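PDB 6QWT: genome polyprotein from Chicken sicinivirus JSY, which probably copies viral RNA as the RNA-dependent RNA polymerase (3Dpol) that forms the C-terminal part of the polyprotein, alongside the helicase, protease and capsid regions. Local coordinates for residues G28-T33 with S408-R413; P416-I421 with S450-I455. All coordinates share one frame; numbering follows the deposited sequence.

Contact 1: residues G28-T33 with S408-R413; sequences GAFPVT and SVMWTR
Met410 reaches across to the curved backbone of 28-33, and it contributes the largest share of the 247 Å² buried here. It leaves its own backbone with CG anti to the carbonyl carbon (chi1 -51°), runs on extended, then bends at the sulfur (chi3 -81°), so that the terminal methyl turns along the bend made by Phe30, Pro31 and Val32. Met410 CE lies 3.5 Å from Phe30 O and 4.2 Å from Phe30 CB. Val32 adds the methyl that stands beside its own backbone N: Val32 CG2 meets Met410 CE at 3.9 Å, the two side chains running aslant to one another. The sulfur faces main chain; a weak N-H...S bond from Phe30 N to Met410 SD is nearly straight at 161°, but the sulfur position is not secure and the bond remains doubtful. The Phe30 ring is not stacked on anything from 408-413. Val409 CG1 comes to its edge, near the ring plane, 4.4 Å from Phe30 CE2, and the ring goes on to Thr442 and Val443 of helix 433-449. Gln407 reinforces the join by bonding Pro31 O and Thr33 N. An N-terminal loop lodged against C-terminal helices in this way is consistent with the fingertips-to-thumb bridge that encloses the right-hand fold of picornaviral polymerases.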
ATOM      1  N   GLY A  28      15.891 -17.239  18.698  1.00 28.36           N
ATOM      2  CA  GLY A  28      15.433 -17.264  20.073  1.00 32.37           C
ATOM      3  C   GLY A  28      15.465 -15.950  20.830  1.00 31.34           C
ATOM      4  O   GLY A  28      15.148 -15.941  22.024  1.00 33.79           O
ATOM      5  N   ALA A  29      15.808 -14.836  20.170  1.00 26.83           N
ATOM      6  CA  ALA A  29      16.164 -13.608  20.883  1.00 25.84           C
ATOM      7  C   ALA A  29      14.997 -13.038  21.684  1.00 26.17           C
ATOM      8  O   ALA A  29      15.182 -12.600  22.826  1.00 25.23           O
ATOM      9  CB  ALA A  29      16.685 -12.566  19.892  1.00 24.09           C
ATOM     10  N   PHE A  30      13.802 -13.018  21.110  1.00 25.66           N
ATOM     11  CA  PHE A  30      12.624 -12.442  21.738  1.00 23.56           C
ATOM     12  C   PHE A  30      11.506 -13.470  21.780  1.00 29.08           C
ATOM     13  O   PHE A  30      11.511 -14.437  21.009  1.00 27.81           O
ATOM     14  CB  PHE A  30      12.151 -11.191  20.980  1.00 23.18           C
ATOM     15  CG  PHE A  30      13.208 -10.136  20.842  1.00 25.27           C
ATOM     16  CD1 PHE A  30      13.383  -9.178  21.829  1.00 25.18           C
ATOM     17  CD2 PHE A  30      14.032 -10.103  19.728  1.00 22.34           C
ATOM     18  CE1 PHE A  30      14.359  -8.207  21.706  1.00 21.67           C
ATOM     19  CE2 PHE A  30      15.010  -9.134  19.600  1.00 22.01           C
ATOM     20  CZ  PHE A  30      15.173  -8.185  20.591  1.00 20.45           C
ATOM     21  N   PRO A  31      10.540 -13.304  22.685  1.00 29.56           N
ATOM     22  CA  PRO A  31       9.355 -14.173  22.663  1.00 29.54           C
ATOM     23  C   PRO A  31       8.658 -14.109  21.310  1.00 29.47           C
ATOM     24  O   PRO A  31       8.368 -13.029  20.792  1.00 27.87           O
ATOM     25  CB  PRO A  31       8.478 -13.604  23.784  1.00 30.97           C
ATOM     26  CG  PRO A  31       9.450 -12.956  24.722  1.00 34.61           C
ATOM     27  CD  PRO A  31      10.550 -12.405  23.854  1.00 27.79           C
ATOM     28  N   VAL A  32       8.400 -15.281  20.736  1.00 26.03           N
ATOM     29  CA  VAL A  32       7.850 -15.372  19.387  1.00 29.28           C
ATOM     30  C   VAL A  32       6.361 -15.046  19.442  1.00 28.85           C
ATOM     31  O   VAL A  32       5.559 -15.840  19.939  1.00 34.52           O
ATOM     32  CB  VAL A  32       8.096 -16.756  18.777  1.00 31.26           C
ATOM     33  CG1 VAL A  32       7.406 -16.877  17.423  1.00 28.97           C
ATOM     34  CG2 VAL A  32       9.591 -17.011  18.640  1.00 28.91           C
ATOM     35  N   THR A  33       5.990 -13.869  18.936  1.00 28.15           N
ATOM     36  CA  THR A  33       4.596 -13.470  18.804  1.00 25.51           C
ATOM     37  C   THR A  33       4.123 -13.467  17.359  1.00 29.36           C
ATOM     38  O   THR A  33       2.957 -13.152  17.103  1.00 29.57           O
ATOM     39  CB  THR A  33       4.369 -12.080  19.416  1.00 26.83           C
ATOM     40  OG1 THR A  33       4.958 -11.084  18.572  1.00 28.91           O
ATOM     41  CG2 THR A  33       4.989 -11.992  20.802  1.00 29.26           C
ATOM     42  N   SER A 408      10.892  -9.537  13.160  1.00 21.73           N
ATOM     43  CA  SER A 408      11.411  -9.765  11.812  1.00 23.06           C
ATOM     44  C   SER A 408      12.832 -10.309  11.837  1.00 27.40           C
ATOM     45  O   SER A 408      13.209 -11.093  10.958  1.00 22.66           O
ATOM     46  CB  SER A 408      11.369  -8.474  10.995  1.00 25.62           C
ATOM     47  OG  SER A 408      10.036  -8.081  10.721  1.00 37.48           O
ATOM     48  N   VAL A 409      13.631  -9.909  12.829  1.00 20.20           N
ATOM     49  CA  VAL A 409      15.027 -10.321  12.866  1.00 22.85           C
ATOM     50  C   VAL A 409      15.167 -11.816  13.104  1.00 19.16           C
ATOM     51  O   VAL A 409      16.222 -12.392  12.813  1.00 21.19           O
ATOM     52  CB  VAL A 409      15.795  -9.521  13.937  1.00 21.86           C
ATOM     53  CG1 VAL A 409      15.472 -10.040  15.331  1.00 18.31           C
ATOM     54  CG2 VAL A 409      17.293  -9.573  13.665  1.00 15.59           C
ATOM     55  N   MET A 410      14.125 -12.465  13.613  1.00 19.82           N
ATOM     56  CA  MET A 410      14.164 -13.887  13.918  1.00 25.68           C
ATOM     57  C   MET A 410      13.842 -14.758  12.708  1.00 22.96           C
ATOM     58  O   MET A 410      13.759 -15.983  12.848  1.00 23.43           O
ATOM     59  CB  MET A 410      13.206 -14.192  15.073  1.00 22.83           C
ATOM     60  CG  MET A 410      13.413 -13.275  16.280  1.00 21.72           C
ATOM     61  SD  MET A 410      12.786 -13.935  17.842  1.00 20.41           S
ATOM     62  CE  MET A 410      11.040 -13.543  17.705  1.00 22.77           C
ATOM     63  N   TRP A 411      13.681 -14.163  11.529  1.00 22.38           N
ATOM     64  CA  TRP A 411      13.354 -14.908  10.323  1.00 21.96           C
ATOM     65  C   TRP A 411      14.137 -14.342   9.149  1.00 26.05           C
ATOM     66  O   TRP A 411      14.557 -13.181   9.153  1.00 27.98           O
ATOM     67  CB  TRP A 411      11.850 -14.864  10.020  1.00 20.95           C
ATOM     68  CG  TRP A 411      11.002 -15.363  11.144  1.00 23.81           C
ATOM     69  CD1 TRP A 411      10.553 -14.644  12.213  1.00 24.08           C
ATOM     70  CD2 TRP A 411      10.505 -16.697  11.319  1.00 26.24           C
ATOM     71  NE1 TRP A 411       9.803 -15.446  13.041  1.00 22.78           N
ATOM     72  CE2 TRP A 411       9.759 -16.711  12.515  1.00 26.79           C
ATOM     73  CE3 TRP A 411      10.617 -17.879  10.580  1.00 24.55           C
ATOM     74  CZ2 TRP A 411       9.129 -17.861  12.990  1.00 27.59           C
ATOM     75  CZ3 TRP A 411       9.991 -19.020  11.052  1.00 25.97           C
ATOM     76  CH2 TRP A 411       9.257 -19.002  12.246  1.00 25.55           C
ATOM     77  N   THR A 412      14.329 -15.181   8.135  1.00 29.99           N
ATOM     78  CA  THR A 412      15.037 -14.783   6.929  1.00 30.53           C
ATOM     79  C   THR A 412      14.406 -15.472   5.729  1.00 30.21           C
ATOM     80  O   THR A 412      13.726 -16.492   5.860  1.00 28.85           O
ATOM     81  CB  THR A 412      16.532 -15.121   7.009  1.00 33.35           C
ATOM     82  OG1 THR A 412      17.188 -14.671   5.818  1.00 37.69           O
ATOM     83  CG2 THR A 412      16.738 -16.622   7.158  1.00 27.68           C
ATOM     84  N   ARG A 413      14.630 -14.894   4.552  1.00 31.41           N
ATOM     85  CA  ARG A 413      14.166 -15.476   3.300  1.00 34.70           C
ATOM     86  C   ARG A 413      15.272 -16.199   2.542  1.00 38.54           C
ATOM     87  O   ARG A 413      15.032 -16.672   1.429  1.00 38.46           O
ATOM     88  CB  ARG A 413      13.539 -14.396   2.410  1.00 35.65           C
ATOM     89  CG  ARG A 413      12.030 -14.266   2.572  1.00 32.39           C
ATOM     90  CD  ARG A 413      11.512 -12.956   2.007  1.00 39.00           C
ATOM     91  NE  ARG A 413      10.443 -12.396   2.832  1.00 42.00           N
ATOM     92  CZ  ARG A 413       9.155 -12.679   2.673  1.00 33.98           C
ATOM     93  NH1 ARG A 413       8.775 -13.514   1.716  1.00 40.51           N
ATOM     94  NH2 ARG A 413       8.247 -12.129   3.467  1.00 33.87           N
TER

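Contact 2: residues P416-I421 with S450-I455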
ATOM      1  N   PRO A 416      21.917 -13.316   2.527  1.00 39.19           N
ATOM      2  CA  PRO A 416      22.883 -13.086   3.613  1.00 35.33           C
ATOM      3  C   PRO A 416      22.185 -12.436   4.798  1.00 36.39           C
ATOM      4  O   PRO A 416      21.574 -11.371   4.673  1.00 33.69           O
ATOM      5  CB  PRO A 416      23.921 -12.154   2.976  1.00 33.63           C
ATOM      6  CG  PRO A 416      23.747 -12.332   1.496  1.00 36.80           C
ATOM      7  CD  PRO A 416      22.288 -12.603   1.294  1.00 35.40           C
ATOM      8  N   PHE A 417      22.271 -13.093   5.958  1.00 31.65           N
ATOM      9  CA  PHE A 417      21.508 -12.639   7.117  1.00 31.75           C
ATOM     10  C   PHE A 417      21.917 -11.237   7.548  1.00 31.80           C
ATOM     11  O   PHE A 417      21.102 -10.507   8.125  1.00 27.05           O
ATOM     12  CB  PHE A 417      21.670 -13.625   8.274  1.00 30.52           C
ATOM     13  CG  PHE A 417      20.862 -13.269   9.489  1.00 29.22           C
ATOM     14  CD1 PHE A 417      19.522 -12.943   9.374  1.00 27.71           C
ATOM     15  CD2 PHE A 417      21.443 -13.259  10.747  1.00 29.53           C
ATOM     16  CE1 PHE A 417      18.772 -12.612  10.491  1.00 27.80           C
ATOM     17  CE2 PHE A 417      20.698 -12.935  11.868  1.00 31.07           C
ATOM     18  CZ  PHE A 417      19.360 -12.609  11.737  1.00 24.83           C
ATOM     19  N   GLN A 418      23.163 -10.839   7.272  1.00 32.73           N
ATOM     20  CA  GLN A 418      23.601  -9.491   7.626  1.00 32.34           C
ATOM     21  C   GLN A 418      22.763  -8.432   6.924  1.00 28.04           C
ATOM     22  O   GLN A 418      22.562  -7.341   7.469  1.00 29.08           O
ATOM     23  CB  GLN A 418      25.086  -9.319   7.293  1.00 33.17           C
ATOM     24  CG  GLN A 418      25.641  -7.922   7.538  1.00 27.12           C
ATOM     25  CD  GLN A 418      25.499  -7.478   8.983  1.00 31.37           C
ATOM     26  OE1 GLN A 418      25.929  -8.172   9.905  1.00 25.08           O
ATOM     27  NE2 GLN A 418      24.892  -6.312   9.187  1.00 30.73           N
ATOM     28  N   ASP A 419      22.250  -8.737   5.730  1.00 31.70           N
ATOM     29  CA  ASP A 419      21.363  -7.799   5.048  1.00 32.74           C
ATOM     30  C   ASP A 419      20.061  -7.597   5.814  1.00 30.40           C
ATOM     31  O   ASP A 419      19.497  -6.496   5.791  1.00 27.48           O
ATOM     32  CB  ASP A 419      21.072  -8.283   3.628  1.00 27.68           C
ATOM     33  CG  ASP A 419      22.309  -8.284   2.747  1.00 36.01           C
ATOM     34  OD1 ASP A 419      22.179  -8.559   1.534  1.00 42.48           O
ATOM     35  OD2 ASP A 419      23.411  -8.011   3.269  1.00 39.61           O
ATOM     36  N   VAL A 420      19.571  -8.636   6.494  1.00 27.80           N
ATOM     37  CA  VAL A 420      18.378  -8.488   7.322  1.00 28.19           C
ATOM     38  C   VAL A 420      18.670  -7.589   8.519  1.00 26.03           C
ATOM     39  O   VAL A 420      17.868  -6.711   8.866  1.00 22.79           O
ATOM     40  CB  VAL A 420      17.863  -9.870   7.760  1.00 25.16           C
ATOM     41  CG1 VAL A 420      16.731  -9.728   8.778  1.00 21.17           C
ATOM     42  CG2 VAL A 420      17.406 -10.673   6.550  1.00 28.48           C
ATOM     43  N   ILE A 421      19.822  -7.788   9.163  1.00 25.95           N
ATOM     44  CA  ILE A 421      20.193  -6.973  10.318  1.00 27.85           C
ATOM     45  C   ILE A 421      20.383  -5.518   9.912  1.00 26.53           C
ATOM     46  O   ILE A 421      19.928  -4.601  10.606  1.00 20.78           O
ATOM     47  CB  ILE A 421      21.460  -7.543  10.980  1.00 26.89           C
ATOM     48  CG1 ILE A 421      21.110  -8.736  11.861  1.00 27.28           C
ATOM     49  CG2 ILE A 421      22.181  -6.479  11.793  1.00 24.55           C
ATOM     50  CD1 ILE A 421      22.098  -9.837  11.740  1.00 33.97           C
ATOM     51  N   SER A 450      24.267 -19.339  17.616  1.00 31.76           N
ATOM     52  CA  SER A 450      24.005 -19.953  16.322  1.00 33.75           C
ATOM     53  C   SER A 450      25.200 -19.895  15.383  1.00 31.87           C
ATOM     54  O   SER A 450      25.085 -20.322  14.229  1.00 36.73           O
ATOM     55  CB  SER A 450      22.794 -19.283  15.660  1.00 35.45           C
ATOM     56  OG  SER A 450      21.705 -19.194  16.566  1.00 37.05           O
ATOM     57  N   GLY A 451      26.338 -19.376  15.840  1.00 34.55           N
ATOM     58  CA  GLY A 451      27.517 -19.308  15.002  1.00 28.62           C
ATOM     59  C   GLY A 451      27.555 -18.149  14.035  1.00 29.93           C
ATOM     60  O   GLY A 451      28.268 -18.224  13.029  1.00 32.11           O
ATOM     61  N   PHE A 452      26.815 -17.078  14.306  1.00 27.01           N
ATOM     62  CA  PHE A 452      26.784 -15.912  13.435  1.00 28.73           C
ATOM     63  C   PHE A 452      27.200 -14.672  14.214  1.00 30.17           C
ATOM     64  O   PHE A 452      26.760 -14.463  15.349  1.00 26.26           O
ATOM     65  CB  PHE A 452      25.392 -15.708  12.827  1.00 27.62           C
ATOM     66  CG  PHE A 452      25.348 -14.646  11.766  1.00 32.77           C
ATOM     67  CD1 PHE A 452      24.954 -13.354  12.074  1.00 32.41           C
ATOM     68  CD2 PHE A 452      25.710 -14.935  10.461  1.00 31.37           C
ATOM     69  CE1 PHE A 452      24.916 -12.371  11.102  1.00 32.30           C
ATOM     70  CE2 PHE A 452      25.675 -13.956   9.483  1.00 32.29           C
ATOM     71  CZ  PHE A 452      25.277 -12.673   9.805  1.00 33.41           C
ATOM     72  N   GLU A 453      28.046 -13.850  13.597  1.00 32.34           N
ATOM     73  CA  GLU A 453      28.525 -12.609  14.197  1.00 34.67           C
ATOM     74  C   GLU A 453      27.885 -11.422  13.486  1.00 29.66           C
ATOM     75  O   GLU A 453      28.358 -11.009  12.416  1.00 30.96           O
ATOM     76  CB  GLU A 453      30.052 -12.524  14.118  1.00 34.07           C
ATOM     77  CG  GLU A 453      30.627 -11.172  14.524  1.00 42.33           C
ATOM     78  CD  GLU A 453      32.001 -11.278  15.154  1.00 44.22           C
ATOM     79  OE1 GLU A 453      32.273 -10.537  16.122  1.00 40.87           O
ATOM     80  OE2 GLU A 453      32.813 -12.099  14.675  1.00 56.63           O
ATOM     81  N   PRO A 454      26.806 -10.855  14.015  1.00 26.36           N
ATOM     82  CA  PRO A 454      26.194  -9.689  13.374  1.00 28.92           C
ATOM     83  C   PRO A 454      27.003  -8.425  13.612  1.00 29.86           C
ATOM     84  O   PRO A 454      27.634  -8.245  14.657  1.00 29.57           O
ATOM     85  CB  PRO A 454      24.824  -9.595  14.052  1.00 27.62           C
ATOM     86  CG  PRO A 454      25.044 -10.201  15.396  1.00 28.42           C
ATOM     87  CD  PRO A 454      26.049 -11.302  15.197  1.00 27.90           C
ATOM     88  N   ILE A 455      26.976  -7.545  12.616  1.00 26.81           N
ATOM     89  CA  ILE A 455      27.593  -6.226  12.690  1.00 27.89           C
ATOM     90  C   ILE A 455      26.479  -5.196  12.566  1.00 28.39           C
ATOM     91  O   ILE A 455      25.746  -5.188  11.569  1.00 27.96           O
ATOM     92  CB  ILE A 455      28.653  -6.021  11.596  1.00 32.76           C
ATOM     93  CG1 ILE A 455      29.783  -7.047  11.738  1.00 32.12           C
ATOM     94  CG2 ILE A 455      29.195  -4.603  11.637  1.00 28.14           C
ATOM     95  CD1 ILE A 455      30.710  -6.794  12.909  1.00 24.05           C
TER
HETATM   96  O   HOH W   1      28.095  -9.960   9.887  1.00 33.36           O
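The first turn of helix 417-428, in the C-terminal thumb of the polymerase, packs against the loop that leaves helix 433-449 through a Schellman motif, with Gly451 at positive phi. Phe417 and Gln418 hold that loop in different ways. Phe417 and Phe452 form a T-shaped (edge-to-face) pair, the edge of Phe417 directed at a face of Phe452: the centroids of Phe417 and Phe452 are 5.3 Å apart and the planes meet at 64°. The touching atom, Phe417 CD2, stands over the rim of that face, 3.6 Å from Phe452 CE1. One turn later, Ile421 CD1 fills the angle between Phe452 CE1, at 3.8 Å, and Pro454 CB, at 3.6 Å. Pro25 touches both aromatic rings, and Cys447 of helix 433-449 lies against Phe417 and Pro454.

Gln418 supplies the polar half. A bend at chi2 (59°) swings its amide round to the backbone of Ile455, where it both accepts and donates. Ile455 N gives a nearly straight bond (168°) to Gln418 OE1 at 3.0 Å, from a position tilted out of the carbonyl plane, while Gln418 NE2 donates to Ile455 O at 2.8 Å and also bonds Thr422 OG1. These bonds fix the rotation of the amide. A water adds to the grip on its oxygen, donating to Gln418 OE1 and, with its other hydrogen, to Glu453 O.

How the contacts relate
Contact 1 ties an N-terminal loop to the thumb, whereas contact 2 lies within the thumb; their centres are 13 Å apart. They follow in series, since strand 411-412 leads into helix 417-428, and they touch directly: Val409 O lies 3.3 Å from Phe417 CZ, and Trp411 O packs 4.1 Å from Val420 CG1. Helix 433-449 backs both, with its Val443 also against Val409. Their centres stand about 24 and 29 Å from the chain centre, on the same side. The polymerase GDD motif lies at the turn between palm strands 327-332 and 335-340, and neither contact includes those strands.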